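Local coordinates for protein complement factor MASP-3 (Homo sapiens, PDB 3DEM) that is probably a serine protease of the complement lectin pathway, whose calcium-binding CUB1-EGF-CUB2 region interacts with mannan-binding lectin and ficolins, at residues F43-D57 with T70-G84. Sequence-based numbering, arbitrary orientation.
Sequences FMHFNLESSYLCEYD and TFCGRETTDTEQTPG. With CA (calcium ion), chain E.
F46 and P83 meet in the CUB beta-sandwich, where the end of strand 37-47, in one sheet, packs on the loop that follows edge strand 67-71 of the other, an example of how a sandwich joins its two sheets. CD of P83 lies over one face of the F46 ring, a CH-pi contact 3.6 Å from its centroid, while L48 CD1 lies over the opposite face. The far end of the F46 ring, CZ, comes within 3.4 Å of F71 CB, since chi1 of -164° swings the ring away from the residue's own N. CB and CG of the same proline meet the ring of F43. A disulfide between C54 SG and C72 SG joins the two segments directly.

Hydrogen bonds from both backbone and side chain border this apolar cluster. F46 N donates to E75 OE2 at 2.8 Å, almost straight but from above the carboxylate plane, and F46 O accepts from E75 N, so one residue grips both polar backbone atoms. That carboxylate oxygen also lies over a face of the H45 ring, which stacks on F151 of the second subunit. L48 N reaches G73 O, and G73 N donates in turn to E49 O.

Further out, E49 and D57 bind calcium together with D102 and S104. S50 OG donates to E80 OE1 at 3.1 Å, on the syn side of the carboxylate.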
loop_
_atom_site.group_PDB
_atom_site.type_symbol
_atom_site.label_atom_id
_atom_site.label_comp_id
_atom_site.label_asym_id
_atom_site.label_seq_id
_atom_site.Cartn_x
_atom_site.Cartn_y
_atom_site.Cartn_z
ATOM N N PHE A 43 -7.565 -15.220 -8.061
ATOM C CA PHE A 43 -7.930 -15.885 -9.308
ATOM C C PHE A 43 -9.119 -15.230 -9.993
ATOM O O PHE A 43 -10.074 -14.822 -9.332
ATOM C CB PHE A 43 -8.237 -17.362 -9.057
ATOM C CG PHE A 43 -7.072 -18.146 -8.518
ATOM C CD1 PHE A 43 -6.333 -18.976 -9.349
ATOM C CD2 PHE A 43 -6.720 -18.063 -7.176
ATOM C CE1 PHE A 43 -5.263 -19.700 -8.854
ATOM C CE2 PHE A 43 -5.650 -18.788 -6.677
ATOM C CZ PHE A 43 -4.923 -19.605 -7.515
ATOM N N MET A 44 -9.058 -15.142 -11.321
ATOM C CA MET A 44 -10.159 -14.590 -12.112
ATOM C C MET A 44 -10.970 -15.688 -12.788
ATOM O O MET A 44 -12.100 -15.461 -13.216
ATOM C CB MET A 44 -9.644 -13.603 -13.163
ATOM C CG MET A 44 -8.825 -12.453 -12.601
ATOM S SD MET A 44 -9.594 -11.655 -11.180
ATOM C CE MET A 44 -11.151 -11.101 -11.860
ATOM N N HIS A 45 -10.381 -16.873 -12.896
ATOM C CA HIS A 45 -11.053 -18.030 -13.481
ATOM C C HIS A 45 -10.460 -19.289 -12.864
ATOM O O HIS A 45 -9.248 -19.396 -12.701
ATOM C CB HIS A 45 -10.882 -18.049 -15.006
ATOM C CG HIS A 45 -11.725 -19.076 -15.701
ATOM N ND1 HIS A 45 -11.248 -20.323 -16.045
ATOM C CD2 HIS A 45 -13.014 -19.040 -16.116
ATOM C CE1 HIS A 45 -12.207 -21.012 -16.638
ATOM N NE2 HIS A 45 -13.289 -20.256 -16.694
ATOM N N PHE A 46 -11.313 -20.240 -12.506
ATOM C CA PHE A 46 -10.837 -21.480 -11.912
ATOM C C PHE A 46 -11.759 -22.650 -12.239
ATOM O O PHE A 46 -12.909 -22.697 -11.809
ATOM C CB PHE A 46 -10.670 -21.331 -10.400
ATOM C CG PHE A 46 -9.849 -22.417 -9.778
ATOM C CD1 PHE A 46 -8.494 -22.238 -9.562
ATOM C CD2 PHE A 46 -10.429 -23.625 -9.421
ATOM C CE1 PHE A 46 -7.734 -23.240 -8.992
ATOM C CE2 PHE A 46 -9.673 -24.633 -8.853
ATOM C CZ PHE A 46 -8.326 -24.442 -8.639
ATOM N N ASN A 47 -11.230 -23.599 -12.997
ATOM C CA ASN A 47 -12.022 -24.699 -13.532
ATOM C C ASN A 47 -11.198 -25.977 -13.529
ATOM O O ASN A 47 -10.507 -26.286 -14.501
ATOM C CB ASN A 47 -12.474 -24.370 -14.959
ATOM C CG ASN A 47 -13.621 -25.240 -15.423
ATOM O OD1 ASN A 47 -13.488 -26.018 -16.373
ATOM N ND2 ASN A 47 -14.762 -25.112 -14.756
ATOM N N LEU A 48 -11.261 -26.713 -12.425
ATOM C CA LEU A 48 -10.484 -27.939 -12.284
ATOM C C LEU A 48 -11.346 -29.138 -11.922
ATOM O O LEU A 48 -12.505 -28.991 -11.529
ATOM C CB LEU A 48 -9.389 -27.768 -11.229
ATOM C CG LEU A 48 -7.982 -27.393 -11.700
ATOM C CD1 LEU A 48 -7.913 -25.937 -12.133
ATOM C CD2 LEU A 48 -6.969 -27.674 -10.597
ATOM N N GLU A 49 -10.769 -30.327 -12.060
ATOM C CA GLU A 49 -11.399 -31.553 -11.581
ATOM C C GLU A 49 -11.473 -31.526 -10.049
ATOM O O GLU A 49 -10.542 -31.074 -9.394
ATOM C CB GLU A 49 -10.584 -32.766 -12.034
ATOM C CG GLU A 49 -11.211 -34.116 -11.712
ATOM C CD GLU A 49 -10.278 -35.279 -12.008
ATOM O OE1 GLU A 49 -9.125 -35.033 -12.419
ATOM O OE2 GLU A 49 -10.694 -36.443 -11.832
ATOM N N SER A 50 -12.565 -32.009 -9.472
ATOM C CA SER A 50 -12.670 -32.063 -8.013
ATOM C C SER A 50 -12.229 -33.428 -7.465
ATOM O O SER A 50 -12.497 -34.463 -8.077
ATOM C CB SER A 50 -14.099 -31.743 -7.564
ATOM O OG SER A 50 -14.177 -31.577 -6.152
ATOM N N SER A 51 -11.541 -33.426 -6.322
ATOM C CA SER A 51 -11.174 -34.680 -5.648
ATOM C C SER A 51 -10.873 -34.515 -4.154
ATOM O O SER A 51 -10.584 -33.416 -3.678
ATOM C CB SER A 51 -9.994 -35.363 -6.349
ATOM O OG SER A 51 -8.782 -34.667 -6.124
ATOM N N TYR A 52 -10.954 -35.624 -3.428
ATOM C CA TYR A 52 -10.623 -35.669 -2.010
ATOM C C TYR A 52 -9.253 -35.062 -1.738
ATOM O O TYR A 52 -8.247 -35.530 -2.263
ATOM C CB TYR A 52 -10.653 -37.117 -1.528
ATOM C CG TYR A 52 -10.129 -37.349 -0.129
ATOM C CD1 TYR A 52 -10.872 -36.981 0.987
ATOM C CD2 TYR A 52 -8.906 -37.972 0.077
ATOM C CE1 TYR A 52 -10.400 -37.213 2.271
ATOM C CE2 TYR A 52 -8.427 -38.210 1.353
ATOM C CZ TYR A 52 -9.177 -37.828 2.447
ATOM O OH TYR A 52 -8.697 -38.060 3.713
ATOM N N LEU A 53 -9.227 -34.019 -0.913
ATOM C CA LEU A 53 -7.986 -33.339 -0.559
ATOM C C LEU A 53 -7.258 -32.834 -1.797
ATOM O O LEU A 53 -6.047 -32.627 -1.769
ATOM C CB LEU A 53 -7.074 -34.271 0.249
ATOM C CG LEU A 53 -7.567 -34.638 1.646
ATOM C CD1 LEU A 53 -6.543 -35.491 2.380
ATOM C CD2 LEU A 53 -7.874 -33.378 2.434
ATOM N N CYS A 54 -8.013 -32.644 -2.878
ATOM C CA CYS A 54 -7.465 -32.235 -4.165
ATOM C C CYS A 54 -6.291 -33.118 -4.574
ATOM O O CYS A 54 -5.220 -32.627 -4.935
ATOM C CB CYS A 54 -7.070 -30.756 -4.137
ATOM S SG CYS A 54 -8.477 -29.640 -3.850
ATOM N N GLU A 55 -6.509 -34.430 -4.522
ATOM C CA GLU A 55 -5.429 -35.383 -4.744
ATOM C C GLU A 55 -5.127 -35.596 -6.226
ATOM O O GLU A 55 -3.990 -35.888 -6.590
ATOM C CB GLU A 55 -5.696 -36.720 -4.029
ATOM C CG GLU A 55 -6.988 -37.438 -4.419
ATOM C CD GLU A 55 -7.223 -38.695 -3.594
ATOM O OE1 GLU A 55 -6.509 -38.880 -2.585
ATOM O OE2 GLU A 55 -8.115 -39.501 -3.946
ATOM N N TYR A 56 -6.140 -35.432 -7.072
ATOM C CA TYR A 56 -5.976 -35.629 -8.510
ATOM C C TYR A 56 -5.411 -34.382 -9.187
ATOM O O TYR A 56 -4.197 -34.253 -9.344
ATOM C CB TYR A 56 -7.293 -36.080 -9.157
ATOM C CG TYR A 56 -7.818 -37.396 -8.609
ATOM C CD1 TYR A 56 -9.160 -37.745 -8.734
ATOM C CD2 TYR A 56 -6.971 -38.284 -7.952
ATOM C CE1 TYR A 56 -9.638 -38.950 -8.231
ATOM C CE2 TYR A 56 -7.440 -39.485 -7.444
ATOM C CZ TYR A 56 -8.773 -39.812 -7.584
ATOM O OH TYR A 56 -9.230 -41.016 -7.074
ATOM N N ASP A 57 -6.283 -33.464 -9.589
ATOM C CA ASP A 57 -5.834 -32.198 -10.160
ATOM C C ASP A 57 -5.853 -31.124 -9.078
ATOM O O ASP A 57 -6.744 -31.106 -8.229
ATOM C CB ASP A 57 -6.719 -31.786 -11.338
ATOM C CG ASP A 57 -6.661 -32.776 -12.485
ATOM O OD1 ASP A 57 -5.897 -33.759 -12.391
ATOM O OD2 ASP A 57 -7.382 -32.577 -13.484
ATOM N N THR A 70 -4.634 -25.275 -1.027
ATOM C CA THR A 70 -4.744 -26.228 -2.123
ATOM C C THR A 70 -6.140 -26.101 -2.701
ATOM O O THR A 70 -7.127 -26.174 -1.971
ATOM C CB THR A 70 -4.516 -27.679 -1.650
ATOM O OG1 THR A 70 -3.279 -27.758 -0.934
ATOM C CG2 THR A 70 -4.464 -28.635 -2.837
ATOM N N PHE A 71 -6.216 -25.892 -4.010
ATOM C CA PHE A 71 -7.495 -25.673 -4.672
ATOM C C PHE A 71 -7.768 -26.708 -5.749
ATOM O O PHE A 71 -6.846 -27.201 -6.400
ATOM C CB PHE A 71 -7.549 -24.277 -5.294
ATOM C CG PHE A 71 -7.390 -23.162 -4.305
ATOM C CD1 PHE A 71 -8.358 -22.933 -3.333
ATOM C CD2 PHE A 71 -6.282 -22.326 -4.359
ATOM C CE1 PHE A 71 -8.220 -21.898 -2.426
ATOM C CE2 PHE A 71 -6.133 -21.289 -3.453
ATOM C CZ PHE A 71 -7.107 -21.072 -2.484
ATOM N N CYS A 72 -9.043 -27.029 -5.926
ATOM C CA CYS A 72 -9.491 -27.843 -7.046
ATOM C C CYS A 72 -10.990 -27.622 -7.218
ATOM O O CYS A 72 -11.588 -26.857 -6.464
ATOM C CB CYS A 72 -9.134 -29.323 -6.840
ATOM S SG CYS A 72 -9.800 -30.126 -5.359
ATOM N N GLY A 73 -11.596 -28.263 -8.211
ATOM C CA GLY A 73 -13.023 -28.090 -8.454
ATOM C C GLY A 73 -13.345 -26.944 -9.396
ATOM O O GLY A 73 -12.449 -26.232 -9.856
ATOM N N ARG A 74 -14.630 -26.768 -9.687
ATOM C CA ARG A 74 -15.066 -25.713 -10.593
ATOM C C ARG A 74 -15.866 -24.643 -9.855
ATOM O O ARG A 74 -16.743 -24.955 -9.050
ATOM C CB ARG A 74 -15.861 -26.296 -11.770
ATOM C CG ARG A 74 -17.206 -26.896 -11.405
ATOM C CD ARG A 74 -17.911 -27.446 -12.635
ATOM N NE ARG A 74 -17.377 -28.740 -13.056
ATOM C CZ ARG A 74 -17.930 -29.911 -12.748
ATOM N NH1 ARG A 74 -19.036 -29.954 -12.014
ATOM N NH2 ARG A 74 -17.382 -31.044 -13.178
ATOM N N GLU A 75 -15.545 -23.382 -10.134
ATOM C CA GLU A 75 -16.168 -22.242 -9.455
ATOM C C GLU A 75 -17.689 -22.235 -9.603
ATOM O O GLU A 75 -18.402 -21.765 -8.714
ATOM C CB GLU A 75 -15.554 -20.911 -9.928
ATOM C CG GLU A 75 -15.487 -20.733 -11.445
ATOM C CD GLU A 75 -14.490 -19.657 -11.876
ATOM O OE1 GLU A 75 -14.214 -18.736 -11.074
ATOM O OE2 GLU A 75 -13.982 -19.735 -13.018
ATOM N N THR A 76 -18.177 -22.770 -10.721
ATOM C CA THR A 76 -19.615 -22.897 -10.956
ATOM C C THR A 76 -20.282 -23.647 -9.804
ATOM O O THR A 76 -21.014 -23.054 -9.007
ATOM C CB THR A 76 -19.916 -23.651 -12.273
ATOM O OG1 THR A 76 -18.878 -23.402 -13.231
ATOM C CG2 THR A 76 -21.267 -23.221 -12.842
ATOM N N THR A 77 -20.025 -24.952 -9.727
ATOM C CA THR A 77 -20.556 -25.787 -8.652
ATOM C C THR A 77 -20.055 -25.274 -7.310
ATOM O O THR A 77 -18.883 -24.915 -7.173
ATOM C CB THR A 77 -20.125 -27.259 -8.809
ATOM O OG1 THR A 77 -20.317 -27.677 -10.167
ATOM C CG2 THR A 77 -20.938 -28.160 -7.879
ATOM N N ASP A 78 -20.946 -25.224 -6.324
ATOM C CA ASP A 78 -20.572 -24.716 -5.009
ATOM C C ASP A 78 -20.583 -25.824 -3.959
ATOM O O ASP A 78 -21.057 -26.933 -4.220
ATOM C CB ASP A 78 -21.470 -23.549 -4.596
ATOM C CG ASP A 78 -20.731 -22.517 -3.763
ATOM O OD1 ASP A 78 -21.396 -21.813 -2.972
ATOM O OD2 ASP A 78 -19.490 -22.412 -3.901
ATOM N N THR A 79 -20.075 -25.506 -2.769
ATOM C CA THR A 79 -19.711 -26.519 -1.783
ATOM C C THR A 79 -18.431 -27.159 -2.310
ATOM O O THR A 79 -18.302 -28.384 -2.364
ATOM C CB THR A 79 -20.822 -27.582 -1.583
ATOM O OG1 THR A 79 -22.098 -26.938 -1.473
ATOM C CG2 THR A 79 -20.570 -28.412 -0.321
ATOM N N GLU A 80 -17.492 -26.306 -2.714
ATOM C CA GLU A 80 -16.273 -26.749 -3.387
ATOM C C GLU A 80 -14.998 -26.141 -2.796
ATOM O O GLU A 80 -15.049 -25.298 -1.889
ATOM C CB GLU A 80 -16.354 -26.438 -4.883
ATOM C CG GLU A 80 -17.309 -27.339 -5.654
ATOM C CD GLU A 80 -16.677 -28.661 -6.039
ATOM O OE1 GLU A 80 -15.435 -28.704 -6.174
ATOM O OE2 GLU A 80 -17.420 -29.652 -6.223
ATOM N N GLN A 81 -13.862 -26.583 -3.332
ATOM C CA GLN A 81 -12.546 -26.232 -2.806
ATOM C C GLN A 81 -11.869 -25.230 -3.730
ATOM O O GLN A 81 -10.641 -25.175 -3.816
ATOM C CB GLN A 81 -11.687 -27.489 -2.691
ATOM C CG GLN A 81 -12.503 -28.775 -2.638
ATOM C CD GLN A 81 -11.652 -30.012 -2.401
ATOM O OE1 GLN A 81 -11.825 -31.033 -3.072
ATOM N NE2 GLN A 81 -10.727 -29.925 -1.442
ATOM N N THR A 82 -12.682 -24.445 -4.426
ATOM C CA THR A 82 -12.181 -23.409 -5.313
ATOM C C THR A 82 -11.775 -22.180 -4.504
ATOM O O THR A 82 -12.221 -22.006 -3.370
ATOM C CB THR A 82 -13.241 -23.020 -6.351
ATOM O OG1 THR A 82 -14.430 -22.594 -5.675
ATOM C CG2 THR A 82 -13.574 -24.210 -7.226
ATOM N N PRO A 83 -10.912 -21.331 -5.083
ATOM C CA PRO A 83 -10.436 -20.119 -4.418
ATOM C C PRO A 83 -11.500 -19.032 -4.295
ATOM O O PRO A 83 -11.459 -18.243 -3.351
ATOM C CB PRO A 83 -9.281 -19.653 -5.321
ATOM C CG PRO A 83 -9.578 -20.224 -6.660
ATOM C CD PRO A 83 -10.311 -21.511 -6.420
ATOM N N GLY A 84 -12.445 -18.995 -5.232
ATOM C CA GLY A 84 -13.456 -17.940 -5.260
ATOM C C GLY A 84 -12.834 -16.564 -5.417
ATOM O O GLY A 84 -11.916 -16.376 -6.217
HETATM CA CA CA E . -7.322 -35.031 -14.070
HETATM O O HOH W 1 -9.217 -15.629 -5.738
HETATM O O HOH W 2 -8.996 -34.273 -15.392
HETATM O O HOH W 3 -5.386 -34.689 -15.760
#